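Local coordinates for threonine synthase (Brucella melitensis bv. 1, PDB 4F4F), which probably catalyses the pyridoxal-phosphate-dependent conversion of O-phospho-L-homoserine and water to L-threonine and phosphate, the last step of threonine biosynthesis, at residues M121-L132 against A152-T163; A192-D201 against S447-V458. All coordinates share one frame; numbering follows the deposited sequence.

Contact 1: residues M121-L132 against A152-T163; sequences MQLLARMMDYVL and AAIEAFGGRDNT
The methyl of A125 sits over the centre of one face of the F157 ring, 3.5 Å from CB to the ring centroid, while M128 reaches the edge of the same ring with its sulfur, SD lying 4.0 Å from CE1 of F157 in a Met-aromatic contact. Farther out, R160 NH2 lies over one face of the R126 guanidinium, toward its rim and 3.5 Å from R126 NH2, the two planes tilted 35°. Each arginine is tied to its own segment: R126 NH1 donates to both Q122 O and Q122 OE1, and R160, bent at chi2 (-76°), gives NH2 to A156 O. Helix 148-157 is the connection of a beta-alpha-beta crossover between the neighbouring parallel strands 139-144 and 163-170, and helix 117-134 packs on it. The helical segments 121-132 and 152-157 cross at -45°, their axes approaching to 8.2 Å, and M121 CB touches A156 CB at 3.6 Å. A152 has its side chain near K117, predicted to carry the cofactor but not linked to it in this model. Q122 NE2 donates to E155 O at 3.0 Å from above the carbonyl plane. Beyond the type II turn F157-R160, which ends helix 148-157, D129 takes two backbone N-H groups: N162 N meets OD1 at 2.7 Å and D161 N the syn lone pair of OD2 at 3.0 Å. L132 CD1 packs on T163 CG2.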
loop_
_atom_site.group_PDB
_atom_site.type_symbol
_atom_site.label_atom_id
_atom_site.label_comp_id
_atom_site.label_asym_id
_atom_site.label_seq_id
_atom_site.Cartn_x
_atom_site.Cartn_y
_atom_site.Cartn_z
ATOM N N MET A 121 2.470 5.488 4.106
ATOM C CA MET A 121 2.348 5.596 5.566
ATOM C C MET A 121 2.978 6.856 6.133
ATOM O O MET A 121 2.428 7.494 7.029
ATOM C CB MET A 121 2.980 4.411 6.279
ATOM C CG MET A 121 2.174 3.192 6.126
ATOM S SD MET A 121 0.834 3.106 7.310
ATOM C CE MET A 121 0.863 1.320 7.116
ATOM N N GLN A 122 4.143 7.212 5.617
ATOM C CA GLN A 122 4.905 8.304 6.208
ATOM C C GLN A 122 4.141 9.626 6.027
ATOM O O GLN A 122 4.182 10.496 6.889
ATOM C CB GLN A 122 6.312 8.365 5.580
ATOM C CG GLN A 122 7.268 7.282 6.052
ATOM C CD GLN A 122 7.640 7.422 7.514
ATOM O OE1 GLN A 122 7.678 8.537 8.062
ATOM N NE2 GLN A 122 7.884 6.277 8.172
ATOM N N LEU A 123 3.400 9.754 4.943
ATOM C CA LEU A 123 2.594 10.962 4.730
ATOM C C LEU A 123 1.254 10.857 5.453
ATOM O O LEU A 123 0.811 11.825 6.106
ATOM C CB LEU A 123 2.402 11.227 3.228
ATOM C CG LEU A 123 1.628 12.506 2.846
ATOM C CD1 LEU A 123 2.265 13.719 3.493
ATOM C CD2 LEU A 123 1.474 12.651 1.320
ATOM N N LEU A 124 0.594 9.699 5.320
ATOM C CA LEU A 124 -0.682 9.431 6.015
ATOM C C LEU A 124 -0.582 9.753 7.507
ATOM O O LEU A 124 -1.466 10.397 8.067
ATOM C CB LEU A 124 -1.116 7.953 5.869
ATOM C CG LEU A 124 -2.330 7.506 6.710
ATOM C CD1 LEU A 124 -3.507 8.402 6.297
ATOM C CD2 LEU A 124 -2.731 6.057 6.505
ATOM N N ALA A 125 0.468 9.292 8.170
ATOM C CA ALA A 125 0.570 9.510 9.631
ATOM C C ALA A 125 0.663 11.025 9.958
ATOM O O ALA A 125 0.044 11.485 10.935
ATOM C CB ALA A 125 1.714 8.717 10.244
ATOM N N ARG A 126 1.346 11.788 9.102
ATOM C CA ARG A 126 1.485 13.236 9.279
ATOM C C ARG A 126 0.225 14.000 8.915
ATOM O O ARG A 126 -0.141 14.945 9.606
ATOM C CB ARG A 126 2.706 13.778 8.503
ATOM C CG ARG A 126 4.012 13.265 9.068
ATOM C CD ARG A 126 5.265 13.641 8.295
ATOM N NE ARG A 126 6.494 13.321 9.034
ATOM C CZ ARG A 126 7.061 12.108 9.064
ATOM N NH1 ARG A 126 6.516 11.078 8.412
ATOM N NH2 ARG A 126 8.167 11.906 9.741
ATOM N N MET A 127 -0.457 13.589 7.858
ATOM C CA MET A 127 -1.724 14.205 7.487
ATOM C C MET A 127 -2.730 13.982 8.609
ATOM O O MET A 127 -3.448 14.892 9.000
ATOM C CB MET A 127 -2.266 13.622 6.166
ATOM C CG MET A 127 -1.401 13.985 4.974
ATOM S SD MET A 127 -2.178 13.653 3.406
ATOM C CE MET A 127 -2.403 11.861 3.420
ATOM N N MET A 128 -2.780 12.745 9.122
ATOM C CA MET A 128 -3.697 12.411 10.192
ATOM C C MET A 128 -3.367 13.222 11.447
ATOM O O MET A 128 -4.267 13.710 12.107
ATOM C CB MET A 128 -3.679 10.921 10.496
ATOM C CG MET A 128 -4.702 10.517 11.556
ATOM S SD MET A 128 -4.745 8.732 11.904
ATOM C CE MET A 128 -4.928 8.035 10.263
ATOM N N ASP A 129 -2.085 13.378 11.765
ATOM C CA ASP A 129 -1.677 14.156 12.956
ATOM C C ASP A 129 -2.189 15.607 12.862
ATOM O O ASP A 129 -2.656 16.191 13.840
ATOM C CB ASP A 129 -0.157 14.134 13.052
ATOM C CG ASP A 129 0.359 14.085 14.467
ATOM O OD1 ASP A 129 -0.196 13.360 15.313
ATOM O OD2 ASP A 129 1.401 14.705 14.703
ATOM N N TYR A 130 -2.140 16.145 11.651
ATOM C CA TYR A 130 -2.557 17.502 11.377
ATOM C C TYR A 130 -4.080 17.623 11.500
ATOM O O TYR A 130 -4.581 18.551 12.151
ATOM C CB TYR A 130 -2.072 17.986 9.991
ATOM C CG TYR A 130 -2.571 19.365 9.697
ATOM C CD1 TYR A 130 -3.792 19.544 9.060
ATOM C CD2 TYR A 130 -1.866 20.496 10.117
ATOM C CE1 TYR A 130 -4.281 20.814 8.806
ATOM C CE2 TYR A 130 -2.356 21.775 9.877
ATOM C CZ TYR A 130 -3.571 21.916 9.223
ATOM O OH TYR A 130 -4.121 23.167 8.974
ATOM N N VAL A 131 -4.812 16.697 10.879
ATOM C CA VAL A 131 -6.277 16.733 10.950
ATOM C C VAL A 131 -6.795 16.599 12.392
ATOM O O VAL A 131 -7.714 17.332 12.809
ATOM C CB VAL A 131 -6.902 15.655 10.038
ATOM C CG1 VAL A 131 -8.380 15.494 10.349
ATOM C CG2 VAL A 131 -6.606 15.977 8.574
ATOM N N LEU A 132 -6.223 15.657 13.150
ATOM C CA LEU A 132 -6.559 15.469 14.558
ATOM C C LEU A 132 -6.293 16.750 15.371
ATOM O O LEU A 132 -7.160 17.194 16.099
ATOM C CB LEU A 132 -5.768 14.286 15.153
ATOM C CG LEU A 132 -6.117 12.875 14.638
ATOM C CD1 LEU A 132 -5.081 11.854 15.128
ATOM C CD2 LEU A 132 -7.525 12.444 15.086
ATOM N N ALA A 152 6.100 -0.768 9.057
ATOM C CA ALA A 152 5.807 0.427 8.285
ATOM C C ALA A 152 4.933 1.364 9.067
ATOM O O ALA A 152 5.166 2.549 9.081
ATOM C CB ALA A 152 5.136 0.053 6.972
ATOM N N ALA A 153 3.938 0.821 9.751
ATOM C CA ALA A 153 3.007 1.647 10.534
ATOM C C ALA A 153 3.719 2.312 11.723
ATOM O O ALA A 153 3.535 3.513 11.979
ATOM C CB ALA A 153 1.803 0.814 11.041
ATOM N N ILE A 154 4.506 1.528 12.451
ATOM C CA ILE A 154 5.217 2.027 13.625
ATOM C C ILE A 154 6.267 3.080 13.287
ATOM O O ILE A 154 6.419 4.091 14.001
ATOM C CB ILE A 154 5.823 0.856 14.389
ATOM C CG1 ILE A 154 4.757 0.257 15.306
ATOM C CG2 ILE A 154 7.061 1.271 15.188
ATOM C CD1 ILE A 154 5.145 -1.111 15.838
ATOM N N GLU A 155 6.970 2.889 12.176
ATOM C CA GLU A 155 7.912 3.910 11.722
ATOM C C GLU A 155 7.267 5.200 11.221
ATOM O O GLU A 155 7.920 6.245 11.209
ATOM C CB GLU A 155 8.881 3.359 10.663
ATOM C CG GLU A 155 10.038 2.596 11.271
ATOM C CD GLU A 155 10.995 3.492 12.071
ATOM O OE1 GLU A 155 11.330 4.605 11.647
ATOM O OE2 GLU A 155 11.425 3.071 13.129
ATOM N N ALA A 156 6.007 5.125 10.792
ATOM C CA ALA A 156 5.262 6.298 10.335
ATOM C C ALA A 156 4.622 7.054 11.507
ATOM O O ALA A 156 4.691 8.274 11.569
ATOM C CB ALA A 156 4.190 5.884 9.330
ATOM N N PHE A 157 4.052 6.309 12.466
ATOM C CA PHE A 157 3.287 6.926 13.569
ATOM C C PHE A 157 4.124 7.195 14.808
ATOM O O PHE A 157 3.739 8.014 15.635
ATOM C CB PHE A 157 2.067 6.090 13.936
ATOM C CG PHE A 157 0.932 6.241 12.967
ATOM C CD1 PHE A 157 0.051 7.296 13.084
ATOM C CD2 PHE A 157 0.735 5.316 11.953
ATOM C CE1 PHE A 157 -1.015 7.442 12.219
ATOM C CE2 PHE A 157 -0.341 5.449 11.091
ATOM C CZ PHE A 157 -1.219 6.504 11.228
ATOM N N GLY A 158 5.274 6.532 14.901
ATOM C CA GLY A 158 6.256 6.785 15.944
ATOM C C GLY A 158 6.582 8.277 15.999
ATOM O O GLY A 158 7.014 8.915 15.019
ATOM N N GLY A 159 6.330 8.874 17.144
ATOM C CA GLY A 159 6.734 10.252 17.323
ATOM C C GLY A 159 5.757 11.254 16.797
ATOM O O GLY A 159 6.047 12.439 16.873
ATOM N N ARG A 160 4.589 10.829 16.307
ATOM C CA ARG A 160 3.551 11.782 15.985
ATOM C C ARG A 160 2.998 12.339 17.326
ATOM O O ARG A 160 3.118 11.689 18.390
ATOM C CB ARG A 160 2.445 11.174 15.096
ATOM C CG ARG A 160 2.911 10.545 13.775
ATOM C CD ARG A 160 3.279 11.534 12.682
ATOM N NE ARG A 160 4.493 12.300 12.986
ATOM C CZ ARG A 160 5.740 11.879 12.781
ATOM N NH1 ARG A 160 6.745 12.685 13.091
ATOM N NH2 ARG A 160 6.011 10.667 12.251
ATOM N N ASP A 161 2.422 13.531 17.279
ATOM C CA ASP A 161 1.964 14.195 18.481
ATOM C C ASP A 161 0.593 13.681 18.974
ATOM O O ASP A 161 0.375 13.586 20.175
ATOM C CB ASP A 161 1.910 15.716 18.262
ATOM C CG ASP A 161 3.274 16.319 17.834
ATOM O OD1 ASP A 161 4.349 15.779 18.207
ATOM O OD2 ASP A 161 3.265 17.361 17.134
ATOM N N ASN A 162 -0.310 13.350 18.056
ATOM C CA ASN A 162 -1.729 13.158 18.396
ATOM C C ASN A 162 -2.230 11.702 18.349
ATOM O O ASN A 162 -3.438 11.463 18.477
ATOM C CB ASN A 162 -2.593 14.064 17.513
ATOM C CG ASN A 162 -2.245 15.534 17.708
ATOM O OD1 ASN A 162 -1.966 16.274 16.762
ATOM N ND2 ASN A 162 -2.201 15.937 18.932
ATOM N N THR A 163 -1.286 10.768 18.209
ATOM C CA THR A 163 -1.587 9.336 18.094
ATOM C C THR A 163 -0.681 8.506 19.000
ATOM O O THR A 163 0.407 8.957 19.394
ATOM C CB THR A 163 -1.455 8.820 16.644
ATOM O OG1 THR A 163 -0.134 9.084 16.151
ATOM C CG2 THR A 163 -2.503 9.471 15.749
HETATM O O HOH W 1 6.839 3.858 7.081
HETATM O O HOH W 2 8.761 9.275 10.534
HETATM O O HOH W 3 -0.551 10.792 13.802
HETATM O O HOH W 4 3.305 15.137 12.633
#

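Contact 2: residues A192-D201 against S447-V458; sequences ALSIEGNFDD and SFTVLHNELKIV
Strand 449-452 is an edge strand of a five-stranded parallel sheet, and here it pairs with strand 190-196, bringing the C-terminal part of the chain onto the pyridoxal-phosphate-dependent enzyme family region. Four backbone bonds alternate between the strands: T449 N to A192 O, S194 N to T449 O, L451 N to S194 O (3.1 Å) and E196 N to L451 O (2.9 Å). On one face L193, I195 and L451 gather under helix 455-465. L193 CD2 meets L451 CD1 at 3.9 Å, and I195, with CG1 beside its backbone N (chi1 -53°) and a bend at chi2 (-57°), sends CD1 to V458 CG2 at 4.1 Å; Y461 also touches L193 and L451. The other face carries S194, whose CB approaches F448 CD2 at 3.5 Å while its OG bonds to N171, and E196, whose CG lies 3.5 Å from V450 CG1. The E196 carboxylate and the H452 ring are nearly coplanar, 6° apart, yet OE2 and NE2 meet at too poor an angle to bond. Past the strand ends N198 and D201 form a capping box at the start of helix 199-211, D201 OD2 accepting from N198 N; the N453 amide merely packs on that carboxylate, ND2 3.2 Å from D201 CG, without a hydrogen bond. Backbone bonds and the apolar face therefore carry the pairing, and at the far end two waters join E196 O to N453, at N and at ND2.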
loop_
_atom_site.group_PDB
_atom_site.type_symbol
_atom_site.label_atom_id
_atom_site.label_comp_id
_atom_site.label_asym_id
_atom_site.label_seq_id
_atom_site.Cartn_x
_atom_site.Cartn_y
_atom_site.Cartn_z
ATOM N N ALA A 192 4.438 -2.254 21.040
ATOM C CA ALA A 192 4.500 -3.501 20.278
ATOM C C ALA A 192 4.036 -4.586 21.229
ATOM O O ALA A 192 4.641 -4.782 22.270
ATOM C CB ALA A 192 5.939 -3.760 19.798
ATOM N N LEU A 193 2.974 -5.286 20.843
ATOM C CA LEU A 193 2.323 -6.263 21.671
ATOM C C LEU A 193 2.517 -7.626 21.034
ATOM O O LEU A 193 1.965 -7.884 19.983
ATOM C CB LEU A 193 0.807 -5.933 21.787
ATOM C CG LEU A 193 0.436 -4.588 22.421
ATOM C CD1 LEU A 193 -1.064 -4.412 22.617
ATOM C CD2 LEU A 193 1.188 -4.394 23.741
ATOM N N SER A 194 3.323 -8.465 21.675
ATOM C CA SER A 194 3.656 -9.802 21.222
ATOM C C SER A 194 2.636 -10.746 21.862
ATOM O O SER A 194 2.751 -11.112 23.039
ATOM C CB SER A 194 5.107 -10.112 21.642
ATOM O OG SER A 194 5.582 -11.370 21.189
ATOM N N ILE A 195 1.632 -11.137 21.078
ATOM C CA ILE A 195 0.514 -11.953 21.565
ATOM C C ILE A 195 0.917 -13.434 21.582
ATOM O O ILE A 195 1.485 -13.948 20.606
ATOM C CB ILE A 195 -0.744 -11.734 20.676
ATOM C CG1 ILE A 195 -1.067 -10.220 20.568
ATOM C CG2 ILE A 195 -1.946 -12.581 21.172
ATOM C CD1 ILE A 195 -1.276 -9.526 21.912
ATOM N N GLU A 196 0.615 -14.127 22.676
ATOM C CA GLU A 196 0.826 -15.572 22.778
ATOM C C GLU A 196 -0.328 -16.251 22.025
ATOM O O GLU A 196 -1.293 -16.750 22.616
ATOM C CB GLU A 196 0.995 -16.010 24.250
ATOM C CG GLU A 196 2.119 -15.218 24.954
ATOM C CD GLU A 196 2.923 -15.969 26.004
ATOM O OE1 GLU A 196 3.731 -16.814 25.602
ATOM O OE2 GLU A 196 2.761 -15.745 27.246
ATOM N N GLY A 197 -0.201 -16.195 20.698
ATOM C CA GLY A 197 -1.165 -16.729 19.732
ATOM C C GLY A 197 -0.633 -16.472 18.318
ATOM O O GLY A 197 0.469 -15.932 18.143
ATOM N N ASN A 198 -1.387 -16.901 17.302
ATOM C CA ASN A 198 -0.930 -16.796 15.931
ATOM C C ASN A 198 -1.479 -15.524 15.298
ATOM O O ASN A 198 -2.145 -14.720 15.966
ATOM C CB ASN A 198 -1.299 -18.060 15.120
ATOM C CG ASN A 198 -2.770 -18.353 15.132
ATOM O OD1 ASN A 198 -3.604 -17.448 15.208
ATOM N ND2 ASN A 198 -3.107 -19.619 15.046
ATOM N N PHE A 199 -1.142 -15.292 14.037
ATOM C CA PHE A 199 -1.572 -14.082 13.328
ATOM C C PHE A 199 -3.086 -13.963 13.291
ATOM O O PHE A 199 -3.642 -12.885 13.497
ATOM C CB PHE A 199 -1.013 -14.043 11.902
ATOM C CG PHE A 199 -1.495 -12.856 11.094
ATOM C CD1 PHE A 199 -1.364 -11.572 11.585
ATOM C CD2 PHE A 199 -2.066 -13.029 9.846
ATOM C CE1 PHE A 199 -1.787 -10.479 10.863
ATOM C CE2 PHE A 199 -2.499 -11.934 9.095
ATOM C CZ PHE A 199 -2.371 -10.661 9.609
ATOM N N ASP A 200 -3.755 -15.079 13.037
ATOM C CA ASP A 200 -5.207 -15.072 13.015
ATOM C C ASP A 200 -5.747 -14.599 14.384
ATOM O O ASP A 200 -6.681 -13.782 14.451
ATOM C CB ASP A 200 -5.740 -16.457 12.689
ATOM C CG ASP A 200 -7.242 -16.462 12.509
ATOM O OD1 ASP A 200 -7.719 -15.847 11.526
ATOM O OD2 ASP A 200 -7.949 -17.069 13.354
ATOM N N ASP A 201 -5.142 -15.098 15.464
ATOM C CA ASP A 201 -5.516 -14.639 16.805
ATOM C C ASP A 201 -5.326 -13.118 16.959
ATOM O O ASP A 201 -6.163 -12.443 17.556
ATOM C CB ASP A 201 -4.697 -15.342 17.893
ATOM C CG ASP A 201 -4.988 -16.817 18.009
ATOM O OD1 ASP A 201 -6.168 -17.222 17.913
ATOM O OD2 ASP A 201 -4.008 -17.555 18.240
ATOM N N SER A 447 11.835 -3.763 22.526
ATOM C CA SER A 447 11.041 -3.338 23.642
ATOM C C SER A 447 9.588 -3.606 23.301
ATOM O O SER A 447 8.979 -2.898 22.486
ATOM C CB SER A 447 11.277 -1.858 23.925
ATOM O OG SER A 447 10.507 -1.473 25.058
ATOM N N PHE A 448 9.056 -4.666 23.885
ATOM C CA PHE A 448 7.717 -5.122 23.566
ATOM C C PHE A 448 7.116 -5.843 24.770
ATOM O O PHE A 448 7.842 -6.275 25.662
ATOM C CB PHE A 448 7.726 -6.020 22.336
ATOM C CG PHE A 448 8.561 -7.280 22.467
ATOM C CD1 PHE A 448 9.889 -7.286 22.095
ATOM C CD2 PHE A 448 7.990 -8.473 22.880
ATOM C CE1 PHE A 448 10.648 -8.446 22.187
ATOM C CE2 PHE A 448 8.729 -9.635 22.961
ATOM C CZ PHE A 448 10.073 -9.625 22.623
ATOM N N THR A 449 5.798 -5.961 24.791
ATOM C CA THR A 449 5.132 -6.549 25.921
ATOM C C THR A 449 4.453 -7.813 25.454
ATOM O O THR A 449 3.671 -7.776 24.492
ATOM C CB THR A 449 4.089 -5.593 26.491
ATOM O OG1 THR A 449 4.726 -4.376 26.862
ATOM C CG2 THR A 449 3.379 -6.210 27.720
ATOM N N VAL A 450 4.732 -8.911 26.139
ATOM C CA VAL A 450 4.065 -10.190 25.873
ATOM C C VAL A 450 2.707 -10.190 26.568
ATOM O O VAL A 450 2.636 -9.949 27.781
ATOM C CB VAL A 450 4.924 -11.368 26.365
ATOM C CG1 VAL A 450 4.201 -12.706 26.141
ATOM C CG2 VAL A 450 6.296 -11.336 25.705
ATOM N N LEU A 451 1.638 -10.463 25.819
ATOM C CA LEU A 451 0.276 -10.554 26.383
ATOM C C LEU A 451 -0.389 -11.827 25.911
ATOM O O LEU A 451 -0.194 -12.223 24.761
ATOM C CB LEU A 451 -0.622 -9.383 25.963
ATOM C CG LEU A 451 -0.153 -7.989 26.344
ATOM C CD1 LEU A 451 -1.070 -6.966 25.689
ATOM C CD2 LEU A 451 -0.156 -7.863 27.849
ATOM N N HIS A 452 -1.152 -12.465 26.808
ATOM C CA HIS A 452 -2.040 -13.540 26.437
ATOM C C HIS A 452 -3.121 -13.135 25.485
ATOM O O HIS A 452 -3.507 -11.956 25.391
ATOM C CB HIS A 452 -2.633 -14.224 27.696
ATOM C CG HIS A 452 -1.677 -15.185 28.362
ATOM N ND1 HIS A 452 -1.609 -15.345 29.681
ATOM C CD2 HIS A 452 -0.719 -16.029 27.830
ATOM C CE1 HIS A 452 -0.662 -16.255 29.991
ATOM N NE2 HIS A 452 -0.109 -16.671 28.862
ATOM N N ASN A 453 -3.641 -14.134 24.774
ATOM C CA ASN A 453 -4.595 -13.928 23.686
ATOM C C ASN A 453 -6.021 -13.804 24.269
ATOM O O ASN A 453 -6.784 -14.753 24.269
ATOM C CB ASN A 453 -4.463 -15.105 22.716
ATOM C CG ASN A 453 -5.535 -15.137 21.645
ATOM O OD1 ASN A 453 -6.124 -14.101 21.283
ATOM N ND2 ASN A 453 -5.770 -16.336 21.101
ATOM N N GLU A 454 -6.311 -12.656 24.864
ATOM C CA GLU A 454 -7.606 -12.408 25.538
ATOM C C GLU A 454 -7.959 -10.949 25.309
ATOM O O GLU A 454 -7.129 -10.056 25.569
ATOM C CB GLU A 454 -7.543 -12.696 27.045
ATOM C CG GLU A 454 -7.112 -14.133 27.356
ATOM C CD GLU A 454 -6.940 -14.466 28.837
ATOM O OE1 GLU A 454 -7.705 -13.940 29.681
ATOM O OE2 GLU A 454 -6.047 -15.303 29.142
ATOM N N LEU A 455 -9.185 -10.711 24.862
ATOM C CA LEU A 455 -9.613 -9.365 24.510
ATOM C C LEU A 455 -9.500 -8.359 25.660
ATOM O O LEU A 455 -9.009 -7.262 25.431
ATOM C CB LEU A 455 -11.037 -9.360 23.924
ATOM C CG LEU A 455 -11.596 -7.983 23.546
ATOM C CD1 LEU A 455 -10.669 -7.270 22.569
ATOM C CD2 LEU A 455 -12.998 -8.146 22.965
ATOM N N LYS A 456 -9.932 -8.739 26.868
ATOM C CA LYS A 456 -9.864 -7.848 28.050
ATOM C C LYS A 456 -8.425 -7.472 28.461
ATOM O O LYS A 456 -8.169 -6.352 28.914
ATOM C CB LYS A 456 -10.588 -8.480 29.279
ATOM N N ILE A 457 -7.490 -8.415 28.354
ATOM C CA ILE A 457 -6.086 -8.126 28.670
ATOM C C ILE A 457 -5.541 -7.048 27.697
ATOM O O ILE A 457 -4.941 -6.063 28.128
ATOM C CB ILE A 457 -5.210 -9.412 28.633
ATOM C CG1 ILE A 457 -5.592 -10.351 29.797
ATOM C CG2 ILE A 457 -3.722 -9.055 28.650
ATOM C CD1 ILE A 457 -4.855 -11.697 29.812
ATOM N N VAL A 458 -5.782 -7.226 26.397
ATOM C CA VAL A 458 -5.283 -6.291 25.388
ATOM C C VAL A 458 -5.979 -4.925 25.572
ATOM O O VAL A 458 -5.318 -3.881 25.534
ATOM C CB VAL A 458 -5.447 -6.840 23.948
ATOM C CG1 VAL A 458 -5.041 -5.791 22.926
ATOM C CG2 VAL A 458 -4.618 -8.108 23.746
HETATM O O HOH W 5 6.698 -1.557 22.668
HETATM O O HOH W 6 4.570 -2.726 24.712
HETATM O O HOH W 7 -2.623 -16.656 25.191
HETATM O O HOH W 8 -3.572 -18.360 21.940
HETATM O O HOH W 9 -8.152 -13.874 19.819
#

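In the fold
Contact 1 is mostly buried, its centre about 15 Å from the centre of the chain and one end, the A152 side chain, about 8 Å from the cofactor; contact 2 is partly buried, its centre about 25 Å from that of the chain and away from the annotated sites. They do not touch, yet both bear on one parallel sheet: T163, closing contact 1, starts strand 163-170, which neighbours the strand 190-196 used in contact 2. Contact 1 joins elements close in sequence, by helix packing and side-chain bonds to backbone groups. Contact 2 brings together segments 246 residues apart through backbone-to-backbone bonds, with an apolar face covered by helix 455-465 and the exposed E196 and H452 on the other.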